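Local coordinates for pectate lyase 1 (Juniperus ashei, PDB 1PXZ), which cleaves (1->4)-alpha-D-galacturonan by elimination with low pectate lyase activity and is the major allergen of cedar pollen, at residues V26-S31 with S212-V217; V238-N243 with P259-E264; N266-P271 with T299-I304. One frame throughout, in Å; residues are numbered along the deposited sequence.

Contact 1: residues V26-S31 with S212-V217; sequences VGFGSS and SMKVTV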
loop_
_atom_site.group_PDB
_atom_site.type_symbol
_atom_site.label_atom_id
_atom_site.label_comp_id
_atom_site.label_asym_id
_atom_site.label_seq_id
_atom_site.Cartn_x
_atom_site.Cartn_y
_atom_site.Cartn_z
ATOM N N VAL A 26 -0.751 -3.656 12.464
ATOM C CA VAL A 26 -0.930 -2.486 13.320
ATOM C C VAL A 26 -1.571 -1.373 12.487
ATOM O O VAL A 26 -1.645 -1.464 11.255
ATOM C CB VAL A 26 0.349 -1.958 13.995
ATOM C CG1 VAL A 26 1.000 -3.074 14.822
ATOM C CG2 VAL A 26 1.360 -1.401 13.010
ATOM N N GLY A 27 -2.064 -0.320 13.158
ATOM C CA GLY A 27 -2.631 0.771 12.376
ATOM C C GLY A 27 -4.065 0.484 11.984
ATOM O O GLY A 27 -4.665 -0.450 12.514
ATOM N N PHE A 28 -4.569 1.278 11.062
ATOM C CA PHE A 28 -5.967 1.169 10.721
ATOM C C PHE A 28 -6.317 -0.145 10.032
ATOM O O PHE A 28 -7.490 -0.525 10.048
ATOM C CB PHE A 28 -6.371 2.353 9.839
ATOM C CG PHE A 28 -6.391 3.688 10.584
ATOM C CD1 PHE A 28 -7.194 3.849 11.691
ATOM C CD2 PHE A 28 -5.594 4.728 10.147
ATOM C CE1 PHE A 28 -7.221 5.048 12.391
ATOM C CE2 PHE A 28 -5.619 5.934 10.843
ATOM C CZ PHE A 28 -6.422 6.085 11.944
ATOM N N GLY A 29 -5.342 -0.838 9.427
ATOM C CA GLY A 29 -5.740 -2.124 8.844
ATOM C C GLY A 29 -5.490 -3.265 9.804
ATOM O O GLY A 29 -5.350 -4.423 9.378
ATOM N N SER A 30 -5.433 -3.009 11.116
ATOM C CA SER A 30 -5.063 -4.075 12.037
ATOM C C SER A 30 -6.070 -5.222 12.113
ATOM O O SER A 30 -5.671 -6.307 12.567
ATOM C CB SER A 30 -4.880 -3.545 13.483
ATOM O OG SER A 30 -6.182 -3.247 13.976
ATOM N N SER A 31 -7.311 -5.041 11.702
ATOM C CA SER A 31 -8.344 -6.072 11.745
ATOM C C SER A 31 -8.285 -6.994 10.532
ATOM O O SER A 31 -9.052 -7.960 10.467
ATOM C CB SER A 31 -9.763 -5.464 11.777
ATOM O OG SER A 31 -9.949 -4.841 13.043
ATOM N N SER A 212 -14.237 9.776 5.347
ATOM C CA SER A 212 -14.140 8.711 6.340
ATOM C C SER A 212 -12.935 7.801 6.123
ATOM O O SER A 212 -12.742 6.862 6.894
ATOM C CB SER A 212 -15.406 7.832 6.327
ATOM O OG SER A 212 -15.689 7.449 4.987
ATOM N N MET A 213 -12.144 8.055 5.083
ATOM C CA MET A 213 -11.000 7.166 4.849
ATOM C C MET A 213 -9.954 7.298 5.941
ATOM O O MET A 213 -9.569 8.425 6.275
ATOM C CB MET A 213 -10.394 7.491 3.489
ATOM C CG MET A 213 -9.093 6.774 3.161
ATOM S SD MET A 213 -8.483 7.339 1.549
ATOM C CE MET A 213 -8.124 9.061 1.914
ATOM N N LYS A 214 -9.498 6.177 6.486
ATOM C CA LYS A 214 -8.411 6.163 7.456
ATOM C C LYS A 214 -7.322 5.200 6.990
ATOM O O LYS A 214 -7.665 4.036 6.755
ATOM C CB LYS A 214 -8.913 5.762 8.841
ATOM C CG LYS A 214 -10.011 6.713 9.356
ATOM C CD LYS A 214 -10.470 6.216 10.734
ATOM C CE LYS A 214 -11.125 7.333 11.532
ATOM N NZ LYS A 214 -12.292 7.902 10.800
ATOM N N VAL A 215 -6.106 5.706 6.843
ATOM C CA VAL A 215 -5.013 4.888 6.303
ATOM C C VAL A 215 -3.720 5.060 7.092
ATOM O O VAL A 215 -3.393 6.200 7.444
ATOM C CB VAL A 215 -4.706 5.239 4.835
ATOM C CG1 VAL A 215 -3.502 4.422 4.359
ATOM C CG2 VAL A 215 -5.924 4.974 3.958
ATOM N N THR A 216 -3.005 3.963 7.340
ATOM C CA THR A 216 -1.729 4.005 8.057
ATOM C C THR A 216 -0.618 3.705 7.044
ATOM O O THR A 216 -0.741 2.679 6.371
ATOM C CB THR A 216 -1.648 2.992 9.213
ATOM O OG1 THR A 216 -2.668 3.274 10.184
ATOM C CG2 THR A 216 -0.320 3.075 9.962
ATOM N N VAL A 217 0.356 4.605 6.971
ATOM C CA VAL A 217 1.513 4.346 6.082
ATOM C C VAL A 217 2.736 4.229 6.971
ATOM O O VAL A 217 3.166 5.298 7.457
ATOM C CB VAL A 217 1.669 5.460 5.041
ATOM C CG1 VAL A 217 2.925 5.237 4.187
ATOM C CG2 VAL A 217 0.431 5.538 4.166
#
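The ring of F28 lies under the side chain of K214. CB of K214 stands 3.6 Å above the centroid of the F28 ring and close to its normal, a CH-pi contact centred on one face. The two side chains cross obliquely, and CD of K214 also meets F28 CE1 at 3.8 Å before the chain bends at chi4 (58°) and carries the amine away from the loop. The V215-T216 peptide, through V215 C and T216 N, lies at the edge of the same ring, near its plane. F28 is thereby set against both the lysine methylenes and the strand backbone.

T216 is turned at about a right angle to F28. With chi1 at -61°, its OG1 sits beside the threonine backbone N, and it accepts a nearly straight hydrogen bond from F28 N (F28 N to T216 OG1 2.9 Å, 165° at the hydrogen). The same oxygen lies 3.3 Å from F28 CD2, obliquely to the ring. G27 CA closes in as well, 3.3 Å from T216 OG1, at a point where the backbone takes glycine-like angles. A second hydrogen bond, with Y321 OH, means that this buried hydroxyl is gripped by two partners.

The loop of 26-31 thus rests on strand 214-218 of the parallel beta-helix. Y321 adds its ring to F28 at a steep angle, and L237 of strand 237-241 also touches F28. On the other flank strand 185-195 contributes T186, which bonds the loop backbone at V26 and G29, while V215 points away from the loop, against I187 and L201.

Contact 2: residues V238-N243 with P259-E264; sequences VHVANN and PTILSE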
loop_
_atom_site.group_PDB
_atom_site.type_symbol
_atom_site.label_atom_id
_atom_site.label_comp_id
_atom_site.label_asym_id
_atom_site.label_seq_id
_atom_site.Cartn_x
_atom_site.Cartn_y
_atom_site.Cartn_z
ATOM N N VAL A 238 -4.560 10.386 7.094
ATOM C CA VAL A 238 -3.457 9.453 6.871
ATOM C C VAL A 238 -2.402 9.634 7.960
ATOM O O VAL A 238 -1.932 10.758 8.136
ATOM C CB VAL A 238 -2.753 9.640 5.516
ATOM C CG1 VAL A 238 -1.827 8.440 5.291
ATOM C CG2 VAL A 238 -3.730 9.789 4.375
ATOM N N HIS A 239 -2.049 8.557 8.633
ATOM C CA HIS A 239 -0.952 8.547 9.588
ATOM C C HIS A 239 0.319 8.051 8.893
ATOM O O HIS A 239 0.376 6.890 8.485
ATOM C CB HIS A 239 -1.306 7.686 10.804
ATOM C CG HIS A 239 -0.299 7.694 11.903
ATOM N ND1 HIS A 239 -0.026 6.609 12.693
ATOM C CD2 HIS A 239 0.511 8.715 12.319
ATOM C CE1 HIS A 239 0.917 6.924 13.571
ATOM N NE2 HIS A 239 1.257 8.200 13.369
ATOM N N VAL A 240 1.299 8.919 8.744
ATOM C CA VAL A 240 2.552 8.574 8.050
ATOM C C VAL A 240 3.658 8.418 9.078
ATOM O O VAL A 240 4.163 9.432 9.564
ATOM C CB VAL A 240 2.913 9.634 7.001
ATOM C CG1 VAL A 240 4.160 9.237 6.201
ATOM C CG2 VAL A 240 1.772 9.858 6.011
ATOM N N ALA A 241 4.028 7.176 9.433
ATOM C CA ALA A 241 4.877 6.965 10.597
ATOM C C ALA A 241 6.118 6.114 10.374
ATOM O O ALA A 241 5.997 5.010 9.831
ATOM C CB ALA A 241 4.031 6.264 11.676
ATOM N N ASN A 242 7.294 6.550 10.801
ATOM C CA ASN A 242 8.532 5.780 10.754
ATOM C C ASN A 242 8.821 5.212 9.358
ATOM O O ASN A 242 9.214 4.052 9.198
ATOM C CB ASN A 242 8.486 4.663 11.783
ATOM C CG ASN A 242 8.864 5.176 13.163
ATOM O OD1 ASN A 242 9.461 6.242 13.359
ATOM N ND2 ASN A 242 8.508 4.366 14.132
ATOM N N ASN A 243 8.635 6.076 8.354
ATOM C CA ASN A 243 9.074 5.727 7.003
ATOM C C ASN A 243 10.407 6.401 6.683
ATOM O O ASN A 243 10.720 7.412 7.304
ATOM C CB ASN A 243 8.049 6.183 5.973
ATOM C CG ASN A 243 6.621 5.779 6.282
ATOM O OD1 ASN A 243 5.815 6.510 6.867
ATOM N ND2 ASN A 243 6.309 4.569 5.836
ATOM N N PRO A 259 -7.055 17.067 3.426
ATOM C CA PRO A 259 -6.776 15.810 4.138
ATOM C C PRO A 259 -6.132 16.175 5.472
ATOM O O PRO A 259 -5.527 17.249 5.621
ATOM C CB PRO A 259 -5.776 15.117 3.196
ATOM C CG PRO A 259 -4.986 16.280 2.674
ATOM C CD PRO A 259 -6.016 17.371 2.439
ATOM N N THR A 260 -6.259 15.271 6.428
ATOM C CA THR A 260 -5.528 15.313 7.680
ATOM C C THR A 260 -4.314 14.404 7.537
ATOM O O THR A 260 -4.454 13.208 7.316
ATOM C CB THR A 260 -6.408 14.869 8.873
ATOM O OG1 THR A 260 -7.498 15.809 8.916
ATOM C CG2 THR A 260 -5.647 14.935 10.186
ATOM N N ILE A 261 -3.139 14.985 7.662
ATOM C CA ILE A 261 -1.889 14.263 7.512
ATOM C C ILE A 261 -1.062 14.373 8.780
ATOM O O ILE A 261 -0.635 15.454 9.151
ATOM C CB ILE A 261 -1.091 14.781 6.286
ATOM C CG1 ILE A 261 -1.914 14.654 5.009
ATOM C CG2 ILE A 261 0.250 14.066 6.248
ATOM C CD1 ILE A 261 -1.307 15.228 3.739
ATOM N N LEU A 262 -0.858 13.231 9.428
ATOM C CA LEU A 262 -0.101 13.114 10.653
ATOM C C LEU A 262 1.223 12.419 10.369
ATOM O O LEU A 262 1.315 11.196 10.320
ATOM C CB LEU A 262 -0.919 12.403 11.734
ATOM C CG LEU A 262 -2.341 12.984 11.920
ATOM C CD1 LEU A 262 -3.044 12.285 13.075
ATOM C CD2 LEU A 262 -2.302 14.492 12.148
ATOM N N SER A 263 2.241 13.267 10.170
ATOM C CA SER A 263 3.595 12.794 9.917
ATOM C C SER A 263 4.339 12.637 11.239
ATOM O O SER A 263 4.467 13.611 11.973
ATOM C CB SER A 263 4.323 13.775 8.993
ATOM O OG SER A 263 5.702 13.434 8.904
ATOM N N GLU A 264 4.800 11.426 11.556
ATOM C CA GLU A 264 5.477 11.186 12.829
ATOM C C GLU A 264 6.670 10.271 12.682
ATOM O O GLU A 264 6.523 9.158 12.152
ATOM C CB GLU A 264 4.426 10.568 13.762
ATOM C CG GLU A 264 4.893 10.291 15.176
ATOM C CD GLU A 264 3.774 9.840 16.098
ATOM O OE1 GLU A 264 2.654 9.532 15.621
ATOM O OE2 GLU A 264 4.060 9.796 17.320
#
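H239 reaches across to E264 on the adjoining strand, its NE2 donating a hydrogen bond to E264 OE1 (3.0 Å). The donor meets OE1 on the anti side, somewhat out of the carboxylate plane, and the imidazole and carboxylate planes stand 56° apart. Both chains leave their strands extended, with CG anti to the backbone N in E264 as in H239 (chi1 -175°), and they meet diagonally, since H239 is paired with L262 and E264 with A241. The imidazole passes beside L262, with its CD2 edge 3.3 Å from L262 O, and within its own strand A241 CB lies over one face of the ring, toward the rim.

Beneath these side chains the strands run parallel, 14° apart in direction. L262 N bonds to V238 O at 3.0 Å, V240 N to L262 O at 2.8 Å and E264 N to V240 O at 2.9 Å; V238 N to T260 O and N242 N to E264 O complete the set. V238, V240, I261 and S263 occupy the face opposite H239, and V240 CG2 approaches I261 CG2 only loosely, at 4.5 Å.

Further out, other groups fix the polar pair. Y321 OH hydrogen-bonds H239 ND1, so both ring nitrogens are engaged and the imidazole's rotation is set. T318 OG1 bonds to E264 OE1, while R300 forms a salt bridge with E264 OE2; this nearby positive charge would be expected to favour the ionised carboxylate. I320 and V329 pack on the same side.

Such in-register parallel pairing, with like positions stacked from one coil to the next, is the hallmark of the right-handed parallel beta-helix of polysaccharide lyase family 1.

Contact 3: residues N266-P271 with T299-I304; sequences NSFTAP and TRDAFI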
loop_
_atom_site.group_PDB
_atom_site.type_symbol
_atom_site.label_atom_id
_atom_site.label_comp_id
_atom_site.label_asym_id
_atom_site.label_seq_id
_atom_site.Cartn_x
_atom_site.Cartn_y
_atom_site.Cartn_z
ATOM N N ASN A 266 9.246 10.202 10.714
ATOM C CA ASN A 266 9.791 9.931 9.380
ATOM C C ASN A 266 11.201 10.481 9.243
ATOM O O ASN A 266 11.570 11.377 10.013
ATOM C CB ASN A 266 8.871 10.562 8.327
ATOM C CG ASN A 266 7.499 9.911 8.370
ATOM O OD1 ASN A 266 7.411 8.701 8.126
ATOM N ND2 ASN A 266 6.464 10.679 8.665
ATOM N N SER A 267 11.977 9.985 8.286
ATOM C CA SER A 267 13.289 10.582 8.019
ATOM C C SER A 267 13.294 11.032 6.558
ATOM O O SER A 267 13.059 10.231 5.644
ATOM C CB SER A 267 14.412 9.603 8.311
ATOM O OG SER A 267 15.678 10.125 7.898
ATOM N N PHE A 268 13.521 12.327 6.336
ATOM C CA PHE A 268 13.403 12.893 5.000
ATOM C C PHE A 268 14.770 13.407 4.551
ATOM O O PHE A 268 15.314 14.287 5.229
ATOM C CB PHE A 268 12.392 14.034 4.978
ATOM C CG PHE A 268 10.969 13.785 5.439
ATOM C CD1 PHE A 268 10.048 13.136 4.620
ATOM C CD2 PHE A 268 10.548 14.206 6.701
ATOM C CE1 PHE A 268 8.750 12.935 5.077
ATOM C CE2 PHE A 268 9.253 14.011 7.153
ATOM C CZ PHE A 268 8.330 13.378 6.326
ATOM N N THR A 269 15.301 12.881 3.460
ATOM C CA THR A 269 16.551 13.387 2.875
ATOM C C THR A 269 16.225 14.150 1.606
ATOM O O THR A 269 15.774 13.576 0.608
ATOM C CB THR A 269 17.531 12.229 2.607
ATOM O OG1 THR A 269 17.844 11.602 3.854
ATOM C CG2 THR A 269 18.821 12.768 2.000
ATOM N N ALA A 270 16.385 15.467 1.575
ATOM C CA ALA A 270 16.016 16.305 0.438
ATOM C C ALA A 270 16.987 16.184 -0.735
ATOM O O ALA A 270 18.163 15.873 -0.537
ATOM C CB ALA A 270 15.936 17.800 0.806
ATOM N N PRO A 271 16.488 16.426 -1.949
ATOM C CA PRO A 271 17.388 16.529 -3.107
ATOM C C PRO A 271 18.243 17.786 -2.941
ATOM O O PRO A 271 18.033 18.553 -1.998
ATOM C CB PRO A 271 16.489 16.725 -4.312
ATOM C CG PRO A 271 15.098 16.675 -3.821
ATOM C CD PRO A 271 15.088 16.612 -2.318
ATOM N N THR A 299 5.690 15.474 13.730
ATOM C CA THR A 299 6.134 15.168 15.078
ATOM C C THR A 299 7.353 14.268 15.115
ATOM O O THR A 299 7.249 13.145 14.596
ATOM C CB THR A 299 4.997 14.439 15.841
ATOM O OG1 THR A 299 3.799 15.237 15.719
ATOM C CG2 THR A 299 5.324 14.286 17.311
ATOM N N ARG A 300 8.455 14.682 15.706
ATOM C CA ARG A 300 9.689 13.908 15.842
ATOM C C ARG A 300 10.208 13.367 14.512
ATOM O O ARG A 300 10.839 12.315 14.465
ATOM C CB ARG A 300 9.491 12.760 16.849
ATOM C CG ARG A 300 9.031 13.329 18.203
ATOM C CD ARG A 300 8.865 12.272 19.271
ATOM N NE ARG A 300 7.694 11.438 18.990
ATOM C CZ ARG A 300 7.714 10.113 18.909
ATOM N NH1 ARG A 300 8.840 9.442 19.091
ATOM N NH2 ARG A 300 6.588 9.461 18.644
ATOM N N ASP A 301 9.939 14.096 13.446
ATOM C CA ASP A 301 10.514 13.803 12.124
ATOM C C ASP A 301 11.985 14.160 12.131
ATOM O O ASP A 301 12.441 14.979 12.928
ATOM C CB ASP A 301 9.770 14.574 11.041
ATOM C CG ASP A 301 8.399 14.016 10.677
ATOM O OD1 ASP A 301 8.184 12.787 10.822
ATOM O OD2 ASP A 301 7.516 14.795 10.230
ATOM N N ALA A 302 12.766 13.545 11.251
ATOM C CA ALA A 302 14.173 13.925 11.094
ATOM C C ALA A 302 14.378 14.509 9.697
ATOM O O ALA A 302 13.713 14.017 8.774
ATOM C CB ALA A 302 15.082 12.748 11.357
ATOM N N PHE A 303 15.247 15.507 9.548
ATOM C CA PHE A 303 15.381 16.219 8.277
ATOM C C PHE A 303 16.845 16.271 7.870
ATOM O O PHE A 303 17.690 16.701 8.637
ATOM C CB PHE A 303 14.835 17.660 8.335
ATOM C CG PHE A 303 13.354 17.657 8.693
ATOM C CD1 PHE A 303 12.406 17.508 7.710
ATOM C CD2 PHE A 303 12.925 17.788 10.003
ATOM C CE1 PHE A 303 11.058 17.472 8.025
ATOM C CE2 PHE A 303 11.584 17.753 10.340
ATOM C CZ PHE A 303 10.649 17.595 9.341
ATOM N N ILE A 304 17.128 15.818 6.660
ATOM C CA ILE A 304 18.517 15.743 6.215
ATOM C C ILE A 304 18.664 16.552 4.934
ATOM O O ILE A 304 17.732 16.655 4.124
ATOM C CB ILE A 304 18.894 14.268 6.025
ATOM C CG1 ILE A 304 18.772 13.449 7.318
ATOM C CG2 ILE A 304 20.280 14.124 5.422
ATOM C CD1 ILE A 304 18.812 11.950 7.106
#
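Backbone hydrogen bonds join N266-P271 to T299-I304 as parallel strands. A302 N donates a hydrogen bond to N266 O (2.8 Å), F268 N to A302 O (3.0 Å) and I304 N to F268 O (2.8 Å), and A270 N extends the series to I304 O. Ahead of them a side chain stands in for a backbone acceptor: D301 OD1 accepts a hydrogen bond from N266 N at 2.8 Å, and S298 OG bonds to D301 OD2.

The aromatic pair F268 and F303 runs alongside in the same direction; their planes are only 21° apart, but the rings are offset too far to stack face on face, with centroids 5.6 Å apart and F268 CD2 3.6 Å from F303 CE1. The F268 edge at CE2 faces D301 OD2, with the carboxylate almost perpendicular to the ring.

On the other face, I304 CG1 lies beside its backbone N (chi1 -61°), which brings CD1 to 3.4 Å from T269 OG1 and 3.7 Å from S267 OG.

Strand 302-304, part of an experimentally mapped IgE-binding region, flanks one side of strand 267-269; strand 244-245 flanks the other, its Y245 meeting the F268 ring.

How the contacts relate
The contacts follow one another along the beta-helix, with centres 11 Å apart for contacts 1 and 2 and 13 Å for contacts 2 and 3. Contacts 1 and 2 lie on adjacent strands, 214-218 and 237-241: V217 N lies 2.7 Å from H239 O and V217 O 2.9 Å from A241 N, probable hydrogen bonds. Y321 bridges them from outside. Contacts 2 and 3 are tied by S263 OG to D301 OD2 (2.6 Å) and V240 O to N266 ND2 (2.8 Å), probable hydrogen bonds. Between side chains, V215 is about 11 Å from D177, a probable calcium ligand, and I261 about 11 Å from R229, the predicted active-site residue; contact 3 lies away from both.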